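Peptidase, C14 family (Geobacter sulfurreducens PCA, PDB 3BIJ) is of unknown function but belongs to the caspase-like C14 peptidases and may therefore act as a cysteine endopeptidase. Local coordinates at residues Pro267-Leu270 with Lys271-Pro274; Gly120-Ala123 with Ala124-Val128; Arg249-Pro252 with Pro253-Pro257; Arg229-Asn233 with Gly234-Gly238. All blocks are in the same frame, centred on the assembly; numbering follows the deposited sequence.

Contact 1: Pro267-Leu270 with Lys271-Pro274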
loop_
_atom_site.group_PDB
_atom_site.type_symbol
_atom_site.label_atom_id
_atom_site.label_comp_id
_atom_site.label_asym_id
_atom_site.label_seq_id
_atom_site.Cartn_x
_atom_site.Cartn_y
_atom_site.Cartn_z
ATOM N N PRO A 267 -15.759 -30.346 -31.693
ATOM C CA PRO A 267 -15.962 -30.755 -30.302
ATOM C C PRO A 267 -15.103 -31.942 -29.886
ATOM O O PRO A 267 -14.749 -32.074 -28.715
ATOM C CB PRO A 267 -17.461 -31.057 -30.249
ATOM C CG PRO A 267 -17.746 -31.529 -31.635
ATOM C CD PRO A 267 -16.990 -30.532 -32.477
ATOM N N ALA A 268 -14.757 -32.802 -30.836
ATOM C CA ALA A 268 -13.928 -33.959 -30.507
ATOM C C ALA A 268 -12.527 -33.501 -30.117
ATOM O O ALA A 268 -11.891 -34.085 -29.239
ATOM C CB ALA A 268 -13.857 -34.918 -31.689
ATOM N N PHE A 269 -12.061 -32.446 -30.779
ATOM C CA PHE A 269 -10.737 -31.880 -30.530
ATOM C C PHE A 269 -10.657 -31.233 -29.138
ATOM O O PHE A 269 -9.719 -31.488 -28.379
ATOM C CB PHE A 269 -10.402 -30.866 -31.637
ATOM C CG PHE A 269 -9.144 -30.086 -31.398
ATOM C CD1 PHE A 269 -8.008 -30.704 -30.894
ATOM C CD2 PHE A 269 -9.094 -28.725 -31.695
ATOM C CE1 PHE A 269 -6.836 -29.976 -30.687
ATOM C CE2 PHE A 269 -7.931 -27.988 -31.495
ATOM C CZ PHE A 269 -6.800 -28.610 -30.989
ATOM N N LEU A 270 -11.645 -30.412 -28.802
ATOM C CA LEU A 270 -11.665 -29.755 -27.501
ATOM C C LEU A 270 -11.912 -30.761 -26.374
ATOM O O LEU A 270 -11.713 -30.455 -25.198
ATOM C CB LEU A 270 -12.732 -28.654 -27.489
ATOM C CG LEU A 270 -12.277 -27.233 -27.873
ATOM C CD1 LEU A 270 -11.418 -27.234 -29.129
ATOM C CD2 LEU A 270 -13.513 -26.375 -28.065
ATOM N N LYS A 271 -12.318 -31.971 -26.751
ATOM C CA LYS A 271 -12.590 -33.028 -25.786
ATOM C C LYS A 271 -11.377 -33.922 -25.552
ATOM O O LYS A 271 -11.346 -34.686 -24.589
ATOM C CB LYS A 271 -13.771 -33.877 -26.260
ATOM C CG LYS A 271 -14.945 -33.923 -25.281
ATOM C CD LYS A 271 -15.557 -32.543 -25.059
ATOM C CE LYS A 271 -15.396 -32.072 -23.607
ATOM N NZ LYS A 271 -15.825 -30.640 -23.413
ATOM N N GLN A 272 -10.378 -33.827 -26.427
ATOM C CA GLN A 272 -9.167 -34.640 -26.303
ATOM C C GLN A 272 -8.309 -34.204 -25.120
ATOM O O GLN A 272 -8.611 -33.224 -24.445
ATOM C CB GLN A 272 -8.312 -34.534 -27.568
ATOM C CG GLN A 272 -9.016 -34.853 -28.868
ATOM C CD GLN A 272 -8.066 -34.827 -30.055
ATOM O OE1 GLN A 272 -7.373 -33.839 -30.293
ATOM N NE2 GLN A 272 -8.038 -35.916 -30.810
ATOM N N ARG A 273 -7.230 -34.940 -24.881
ATOM C CA ARG A 273 -6.302 -34.612 -23.809
ATOM C C ARG A 273 -5.428 -33.463 -24.327
ATOM O O ARG A 273 -4.982 -33.481 -25.472
ATOM C CB ARG A 273 -5.455 -35.836 -23.451
ATOM C CG ARG A 273 -4.951 -35.784 -22.009
ATOM C CD ARG A 273 -4.449 -37.093 -21.387
ATOM N NE ARG A 273 -3.042 -37.205 -21.539
ATOM C CZ ARG A 273 -1.990 -37.262 -20.736
ATOM N NH1 ARG A 273 -1.941 -37.233 -19.408
ATOM N NH2 ARG A 273 -0.881 -37.354 -21.425
ATOM N N PRO A 274 -5.164 -32.457 -23.483
ATOM C CA PRO A 274 -4.355 -31.291 -23.853
ATOM C C PRO A 274 -3.250 -31.389 -24.914
ATOM O O PRO A 274 -2.994 -30.401 -25.595
ATOM C CB PRO A 274 -3.838 -30.771 -22.503
ATOM C CG PRO A 274 -3.985 -31.938 -21.575
ATOM C CD PRO A 274 -5.293 -32.535 -22.021
#
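Phe269 and Gln272 meet at the end of the short helix 267-271, a weakly bonded turn that follows strand 258-263 and packs on the central sheet of this caspase-like fold. Two backbone bonds, each from a residue to the third one before it and one of them weak, link the helix to Lys271 and Gln272. Gln272 N donates to Phe269 O over 3.1 Å with an N-H...O angle of 152°, although the donor stands well above the carbonyl plane and not on a lone pair. Lys271 N makes a weaker bond to Ala268 O (3.3 Å). The side chain of Gln272 then turns back toward the helix: CG lies beside the backbone N (chi1 -54°), and the chain runs extended beyond it. This route brings Gln272 OE1 to the edge of the Phe269 ring, in the ring plane and 3.3 Å from Phe269 CD1, with the amide and ring planes steeply inclined to each other (76°). The position is probably mildly favourable, the ring hydrogens being slightly positive. The same OE1 accepts a hydrogen bond from Arg127, so the buried oxygen has a true donor besides the aromatic rim. Phe269 is held from elsewhere too: its ring makes an edge-to-face contact with Tyr240, and it packs on Leu203 of strand 201-206, as Leu270 does. On the exposed flank Lys271 begins close to the backbone, with Lys271 CB 3.2 Å from Pro267 O, before its bent chain leads away. Ala268 O, besides receiving the weak Lys271 bond, lies 3.0 Å from Gln272 CG.

Contact 2: Gly120-Ala123 with Ala124-Val128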
loop_
_atom_site.group_PDB
_atom_site.type_symbol
_atom_site.label_atom_id
_atom_site.label_comp_id
_atom_site.label_asym_id
_atom_site.label_seq_id
_atom_site.Cartn_x
_atom_site.Cartn_y
_atom_site.Cartn_z
ATOM N N GLY A 120 -4.774 -19.754 -41.547
ATOM C CA GLY A 120 -5.850 -20.039 -42.478
ATOM C C GLY A 120 -5.407 -20.892 -43.648
ATOM O O GLY A 120 -6.226 -21.311 -44.466
ATOM N N LYS A 121 -4.107 -21.154 -43.732
ATOM C CA LYS A 121 -3.570 -21.965 -44.821
ATOM C C LYS A 121 -3.548 -23.458 -44.505
ATOM O O LYS A 121 -3.106 -24.266 -45.324
ATOM C CB LYS A 121 -2.153 -21.509 -45.181
ATOM C CG LYS A 121 -2.091 -20.172 -45.884
ATOM C CD LYS A 121 -0.662 -19.778 -46.168
ATOM C CE LYS A 121 -0.607 -18.395 -46.794
ATOM N NZ LYS A 121 0.799 -17.914 -47.003
ATOM N N PHE A 122 -4.024 -23.825 -43.318
ATOM C CA PHE A 122 -4.052 -25.226 -42.913
ATOM C C PHE A 122 -5.263 -25.959 -43.474
ATOM O O PHE A 122 -6.287 -25.347 -43.770
ATOM C CB PHE A 122 -4.040 -25.355 -41.381
ATOM C CG PHE A 122 -2.697 -25.082 -40.751
ATOM C CD1 PHE A 122 -2.266 -23.781 -40.528
ATOM C CD2 PHE A 122 -1.846 -26.132 -40.414
ATOM C CE1 PHE A 122 -1.009 -23.531 -39.981
ATOM C CE2 PHE A 122 -0.587 -25.889 -39.867
ATOM C CZ PHE A 122 -0.171 -24.589 -39.654
ATOM N N ALA A 123 -5.129 -27.276 -43.601
ATOM C CA ALA A 123 -6.180 -28.148 -44.127
ATOM C C ALA A 123 -7.496 -27.981 -43.382
ATOM O O ALA A 123 -7.587 -27.202 -42.435
ATOM C CB ALA A 123 -5.730 -29.601 -44.053
ATOM N N ALA A 124 -8.513 -28.727 -43.804
ATOM C CA ALA A 124 -9.823 -28.632 -43.178
ATOM C C ALA A 124 -9.966 -29.430 -41.882
ATOM O O ALA A 124 -10.438 -28.906 -40.869
ATOM C CB ALA A 124 -10.898 -29.038 -44.165
ATOM N N GLY A 125 -9.557 -30.688 -41.899
ATOM C CA GLY A 125 -9.687 -31.484 -40.692
ATOM C C GLY A 125 -8.453 -31.463 -39.813
ATOM O O GLY A 125 -8.216 -32.400 -39.053
ATOM N N VAL A 126 -7.660 -30.404 -39.906
ATOM C CA VAL A 126 -6.453 -30.316 -39.095
ATOM C C VAL A 126 -6.699 -29.480 -37.828
ATOM O O VAL A 126 -7.365 -28.450 -37.872
ATOM C CB VAL A 126 -5.252 -29.751 -39.949
ATOM C CG1 VAL A 126 -5.703 -28.563 -40.756
ATOM C CG2 VAL A 126 -4.089 -29.364 -39.047
ATOM N N ARG A 127 -6.189 -29.965 -36.697
ATOM C CA ARG A 127 -6.339 -29.275 -35.420
ATOM C C ARG A 127 -5.145 -28.351 -35.237
ATOM O O ARG A 127 -4.000 -28.767 -35.440
ATOM C CB ARG A 127 -6.391 -30.278 -34.261
ATOM C CG ARG A 127 -7.580 -31.223 -34.305
ATOM C CD ARG A 127 -7.133 -32.663 -34.503
ATOM N NE ARG A 127 -6.491 -33.183 -33.302
ATOM C CZ ARG A 127 -5.491 -34.054 -33.309
ATOM N NH1 ARG A 127 -5.009 -34.512 -34.459
ATOM N NH2 ARG A 127 -4.961 -34.458 -32.164
ATOM N N VAL A 128 -5.413 -27.102 -34.867
ATOM C CA VAL A 128 -4.358 -26.112 -34.652
ATOM C C VAL A 128 -4.404 -25.657 -33.197
ATOM O O VAL A 128 -5.348 -24.989 -32.782
ATOM C CB VAL A 128 -4.541 -24.876 -35.577
ATOM C CG1 VAL A 128 -3.445 -23.868 -35.320
ATOM C CG2 VAL A 128 -4.513 -25.311 -37.036
#
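The Phe122 ring takes Val128 on one face, in the loop that leads from helix 112-119 into strand 127-133 of the central caspase-like sheet. Val128 CG2 sits 4.1 Å above the ring plane, displaced toward the rim. It is the branch that lies beside the backbone N of Val128, and the two side chains cross at about a right angle. Val126 reaches the ring obliquely, its CG2 4.2 Å from Phe122 CD2. The ring also stacks with Phe77 of strand 76-89 and touches Ile64, Ala67 and Ala68 of helix 57-70, which places it between that helix and the sheet. Between residues 120-123 and 124-128 the contact is apolar. The backbone bonds outward: Val126 and Val128 pair with Ser201, whereas Arg127 pairs with Asp75 and Phe77. Val126 and Val128, two apart in the chain, both point toward Phe122, while Arg127 points away. The first torsion of Val126 (chi1 45°) puts CG1 between backbone N and carbonyl carbon, a crowded position. This CG1 is modelled too close to the Ala123 carbonyl, and its precise place is doubtful. As modelled, Val126 CG1 lies 3.7 Å from Phe122 CB and 3.5 Å from Ala123 CB.

Contact 3: Arg249-Pro252 with Pro253-Pro257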
loop_
_atom_site.group_PDB
_atom_site.type_symbol
_atom_site.label_atom_id
_atom_site.label_comp_id
_atom_site.label_asym_id
_atom_site.label_seq_id
_atom_site.Cartn_x
_atom_site.Cartn_y
_atom_site.Cartn_z
ATOM N N ARG A 249 -7.587 -21.501 -12.376
ATOM C CA ARG A 249 -7.910 -21.609 -10.969
ATOM C C ARG A 249 -6.731 -21.228 -10.086
ATOM O O ARG A 249 -6.918 -20.691 -8.998
ATOM C CB ARG A 249 -8.350 -23.036 -10.646
ATOM C CG ARG A 249 -9.595 -23.132 -9.779
ATOM C CD ARG A 249 -10.768 -22.400 -10.436
ATOM N NE ARG A 249 -12.027 -22.600 -9.705
ATOM C CZ ARG A 249 -12.668 -23.762 -9.635
ATOM N NH1 ARG A 249 -12.171 -24.830 -10.255
ATOM N NH2 ARG A 249 -13.797 -23.854 -8.945
ATOM N N ARG A 250 -5.521 -21.496 -10.568
ATOM C CA ARG A 250 -4.288 -21.219 -9.832
ATOM C C ARG A 250 -3.715 -19.827 -10.081
ATOM O O ARG A 250 -2.929 -19.319 -9.288
ATOM C CB ARG A 250 -3.241 -22.261 -10.216
ATOM C CG ARG A 250 -3.739 -23.696 -10.085
ATOM C CD ARG A 250 -2.724 -24.690 -10.621
ATOM N NE ARG A 250 -1.480 -24.680 -9.844
ATOM C CZ ARG A 250 -1.353 -25.189 -8.624
ATOM N NH1 ARG A 250 -2.391 -25.760 -8.018
ATOM N NH2 ARG A 250 -0.184 -25.123 -8.015
HETATM N N MSE A 251 -4.125 -19.226 -11.192
HETATM C CA MSE A 251 -3.672 -17.914 -11.625
HETATM C C MSE A 251 -4.281 -16.758 -10.854
HETATM O O MSE A 251 -5.426 -16.820 -10.430
HETATM C CB MSE A 251 -4.011 -17.738 -13.094
HETATM C CG MSE A 251 -3.312 -18.717 -14.017
HETATM SE SE MSE A 251 -1.393 -18.362 -14.135
HETATM C CE MSE A 251 -1.432 -16.788 -15.260
ATOM N N PRO A 252 -3.522 -15.670 -10.687
ATOM C CA PRO A 252 -4.007 -14.491 -9.969
ATOM C C PRO A 252 -5.096 -13.791 -10.796
ATOM O O PRO A 252 -5.088 -13.851 -12.034
ATOM C CB PRO A 252 -2.747 -13.646 -9.813
ATOM C CG PRO A 252 -1.944 -13.990 -11.044
ATOM C CD PRO A 252 -2.132 -15.486 -11.140
ATOM N N PRO A 253 -6.041 -13.107 -10.126
ATOM C CA PRO A 253 -7.134 -12.412 -10.819
ATOM C C PRO A 253 -6.729 -11.354 -11.840
ATOM O O PRO A 253 -7.521 -11.022 -12.717
ATOM C CB PRO A 253 -7.963 -11.841 -9.670
ATOM C CG PRO A 253 -6.938 -11.603 -8.598
ATOM C CD PRO A 253 -6.091 -12.860 -8.675
ATOM N N ASP A 254 -5.499 -10.845 -11.734
ATOM C CA ASP A 254 -5.006 -9.814 -12.652
ATOM C C ASP A 254 -4.380 -10.435 -13.911
ATOM O O ASP A 254 -3.929 -9.721 -14.817
ATOM C CB ASP A 254 -3.989 -8.912 -11.937
ATOM C CG ASP A 254 -2.658 -9.589 -11.721
ATOM O OD1 ASP A 254 -2.623 -10.714 -11.171
ATOM O OD2 ASP A 254 -1.630 -8.989 -12.097
ATOM N N GLN A 255 -4.335 -11.766 -13.949
ATOM C CA GLN A 255 -3.813 -12.498 -15.100
ATOM C C GLN A 255 -4.580 -13.805 -15.293
ATOM O O GLN A 255 -4.350 -14.782 -14.579
ATOM C CB GLN A 255 -2.320 -12.828 -14.960
ATOM C CG GLN A 255 -1.751 -13.238 -16.317
ATOM C CD GLN A 255 -0.274 -13.590 -16.323
ATOM O OE1 GLN A 255 0.504 -13.099 -15.516
ATOM N NE2 GLN A 255 0.116 -14.423 -17.266
ATOM N N THR A 256 -5.487 -13.822 -16.264
ATOM C CA THR A 256 -6.297 -15.005 -16.529
ATOM C C THR A 256 -6.109 -15.461 -17.962
ATOM O O THR A 256 -6.454 -14.734 -18.892
ATOM C CB THR A 256 -7.813 -14.729 -16.331
ATOM O OG1 THR A 256 -8.032 -14.113 -15.057
ATOM C CG2 THR A 256 -8.605 -16.032 -16.399
ATOM N N PRO A 257 -5.540 -16.663 -18.164
ATOM C CA PRO A 257 -5.357 -17.130 -19.541
ATOM C C PRO A 257 -6.720 -17.329 -20.187
ATOM O O PRO A 257 -7.698 -17.663 -19.511
ATOM C CB PRO A 257 -4.548 -18.423 -19.372
ATOM C CG PRO A 257 -4.818 -18.843 -17.957
ATOM C CD PRO A 257 -4.831 -17.539 -17.214
#
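One backbone hydrogen bond closes the turn where Pro252 meets Gln255: Gln255 N donates to Pro252 O over 2.9 Å with an N-H...O angle of 158°, giving a type I beta turn. Pro253 and Asp254 fill the two central positions, and the ring of Pro253 already fixes the phi (-58°) that the first of them requires. The donor stands above the carbonyl plane of Pro252 and not on a lone pair.

Apolar contacts gather round Met251, which is a selenomethionine in this crystal. Its chain bends at both chi2 and chi3, and Met251 CG rests 3.7 Å from Pro257 CD. The methyl Met251 CE lies against the Gln255 amide, 3.5 Å from Gln255 NE2. Pro252 and Gln255 lie side by side, with CG of the proline 4.1 Å from CB of the glutamine. Asp254 OD1 makes a van der Waals approach to the proline ring, 3.2 Å from Pro252 CB.

Among the polar contacts, the extended side chain of Gln255 holds its amide between partners beyond the turn: OE1 accepts from Gln215 N, and NE2 bonds weakly to Gly207 O. An alanine in place of Gln255 would remove that amide and would probably leave Gln215 N without its acceptor and open a gap beside the Met251 methyl.

Pro253 O and Thr256 OG1 bond to Gln212 and Asn211 of a second subunit, so the turn also belongs to a subunit interface. The arrangement is a proline-rich type I turn joining helix 240-250 to strand 258-263, the antiparallel partner of strand 201-206 in this caspase-like sheet.

Contact 4: Arg229-Asn233 with Gly234-Gly238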
loop_
_atom_site.group_PDB
_atom_site.type_symbol
_atom_site.label_atom_id
_atom_site.label_comp_id
_atom_site.label_asym_id
_atom_site.label_seq_id
_atom_site.Cartn_x
_atom_site.Cartn_y
_atom_site.Cartn_z
ATOM N N ARG A 229 2.740 -26.909 -14.197
ATOM C CA ARG A 229 2.385 -27.457 -12.894
ATOM C C ARG A 229 1.134 -28.355 -12.910
ATOM O O ARG A 229 1.102 -29.370 -12.219
ATOM C CB ARG A 229 2.240 -26.324 -11.866
ATOM C CG ARG A 229 1.708 -26.784 -10.512
ATOM C CD ARG A 229 2.379 -26.104 -9.320
ATOM N NE ARG A 229 3.611 -26.777 -8.940
ATOM C CZ ARG A 229 4.103 -26.790 -7.703
ATOM N NH1 ARG A 229 5.237 -27.425 -7.434
ATOM N NH2 ARG A 229 3.456 -26.175 -6.726
ATOM N N VAL A 230 0.110 -28.000 -13.689
ATOM C CA VAL A 230 -1.089 -28.836 -13.737
ATOM C C VAL A 230 -0.830 -30.008 -14.664
ATOM O O VAL A 230 -1.359 -31.089 -14.466
ATOM C CB VAL A 230 -2.338 -28.070 -14.250
ATOM C CG1 VAL A 230 -2.566 -26.819 -13.422
ATOM C CG2 VAL A 230 -2.168 -27.712 -15.711
ATOM N N TRP A 231 -0.019 -29.796 -15.691
ATOM C CA TRP A 231 0.279 -30.885 -16.602
ATOM C C TRP A 231 1.056 -31.950 -15.832
ATOM O O TRP A 231 1.004 -33.136 -16.152
ATOM C CB TRP A 231 1.095 -30.369 -17.776
ATOM C CG TRP A 231 1.587 -31.438 -18.681
ATOM C CD1 TRP A 231 2.897 -31.741 -18.958
ATOM C CD2 TRP A 231 0.796 -32.296 -19.500
ATOM N NE1 TRP A 231 2.968 -32.721 -19.901
ATOM C CE2 TRP A 231 1.694 -33.085 -20.259
ATOM C CE3 TRP A 231 -0.584 -32.478 -19.677
ATOM C CZ2 TRP A 231 1.257 -34.044 -21.185
ATOM C CZ3 TRP A 231 -1.017 -33.435 -20.603
ATOM C CH2 TRP A 231 -0.092 -34.202 -21.342
ATOM N N LYS A 232 1.769 -31.513 -14.803
ATOM C CA LYS A 232 2.565 -32.397 -13.953
ATOM C C LYS A 232 3.318 -33.515 -14.670
ATOM O O LYS A 232 3.148 -34.701 -14.356
ATOM C CB LYS A 232 1.705 -33.008 -12.842
ATOM C CG LYS A 232 2.534 -33.509 -11.665
ATOM C CD LYS A 232 1.664 -33.985 -10.547
ATOM C CE LYS A 232 2.484 -34.283 -9.302
ATOM N NZ LYS A 232 1.622 -34.736 -8.159
ATOM N N ASN A 233 4.160 -33.131 -15.629
ATOM C CA ASN A 233 4.982 -34.085 -16.379
ATOM C C ASN A 233 4.189 -35.207 -17.030
ATOM O O ASN A 233 4.628 -36.360 -17.016
ATOM C CB ASN A 233 6.039 -34.698 -15.455
ATOM C CG ASN A 233 6.856 -33.649 -14.731
ATOM O OD1 ASN A 233 7.682 -32.973 -15.336
ATOM N ND2 ASN A 233 6.622 -33.500 -13.426
ATOM N N GLY A 234 3.013 -34.880 -17.568
ATOM C CA GLY A 234 2.205 -35.885 -18.239
ATOM C C GLY A 234 1.268 -36.702 -17.379
ATOM O O GLY A 234 0.686 -37.666 -17.864
ATOM N N LEU A 235 1.117 -36.341 -16.111
ATOM C CA LEU A 235 0.216 -37.079 -15.235
ATOM C C LEU A 235 -1.195 -36.506 -15.244
ATOM O O LEU A 235 -2.088 -37.047 -14.594
ATOM C CB LEU A 235 0.737 -37.083 -13.800
ATOM C CG LEU A 235 1.611 -38.261 -13.387
ATOM C CD1 LEU A 235 2.831 -38.352 -14.302
ATOM C CD2 LEU A 235 2.037 -38.062 -11.941
ATOM N N TYR A 236 -1.399 -35.419 -15.981
ATOM C CA TYR A 236 -2.715 -34.788 -16.026
ATOM C C TYR A 236 -3.740 -35.583 -16.825
ATOM O O TYR A 236 -3.488 -36.007 -17.951
ATOM C CB TYR A 236 -2.630 -33.366 -16.593
ATOM C CG TYR A 236 -3.984 -32.695 -16.673
ATOM C CD1 TYR A 236 -4.623 -32.232 -15.524
ATOM C CD2 TYR A 236 -4.669 -32.599 -17.893
ATOM C CE1 TYR A 236 -5.917 -31.706 -15.586
ATOM C CE2 TYR A 236 -5.964 -32.069 -17.961
ATOM C CZ TYR A 236 -6.582 -31.632 -16.801
ATOM O OH TYR A 236 -7.875 -31.160 -16.835
ATOM N N LYS A 237 -4.909 -35.774 -16.224
ATOM C CA LYS A 237 -6.001 -36.499 -16.861
ATOM C C LYS A 237 -7.144 -35.506 -17.107
ATOM O O LYS A 237 -7.593 -34.836 -16.175
ATOM C CB LYS A 237 -6.494 -37.622 -15.943
ATOM C CG LYS A 237 -5.467 -38.690 -15.600
ATOM C CD LYS A 237 -5.431 -39.821 -16.624
ATOM C CE LYS A 237 -4.875 -39.368 -17.971
ATOM N NZ LYS A 237 -3.402 -39.060 -17.911
ATOM N N GLY A 238 -7.611 -35.403 -18.347
ATOM C CA GLY A 238 -8.695 -34.478 -18.631
ATOM C C GLY A 238 -8.703 -33.908 -20.031
ATOM O O GLY A 238 -7.840 -34.236 -20.839
#
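Trp231 extends its side chain with CG opposite the backbone N (chi1 173°), which swings the indole against the loop that follows helix 222-231 and lets Gly234 lie on one face. Gly234 CA is 3.8 Å from the centroid of the five-membered ring of Trp231, a CH-pi contact 28° off the ring normal. Only glycine suits this place, because a CB would clash with Asn233 O. Beside it, Tyr236 CB packs 3.8 Å from Trp231 CE3, the side chains crossing at about a right angle. Replacing Trp231 with an alanine would probably strip Gly234 of the flat surface it lies on and open a gap beside Tyr236.

Positive phi at Lys232, Asn233 and Gly234 turns the chain back, bringing N of Gly234, Leu235 and Tyr236 near Trp231 O, which accepts a weak bond from each, the shortest from Gly234 N (3.0 Å). A straighter one, 3.1 Å and 150°, runs from Leu235 N to Lys232 O. Gly234 O and Tyr236 O both accept from Arg273, while Lys232 NZ donates to carbonyl oxygens of a third subunit, Glu95 O among them. Such a run of left-handed residues from Lys232 onward ends helix 222-231 and turns the chain toward helix 240-250.

From the N terminus the order is contact 2, contact 4, contact 3, contact 1. Each is a local contact that ends before the next begins, so none nests within or crosses another. Contact 2 feeds strand 127-133; contact 4 ends helix 222-231, and contact 3 ends helix 240-250 ahead of strand 258-263. Contact 1 then comes back to two of the others: Gln272 and Phe269 meet Arg127 of contact 2, while Arg273 and Pro274 reach contact 4. Arg250 packs on Arg229 and Val230, joining contacts 3 and 4 through their helices. Contacts 2 and 3, with centres about 30 Å apart, do not touch.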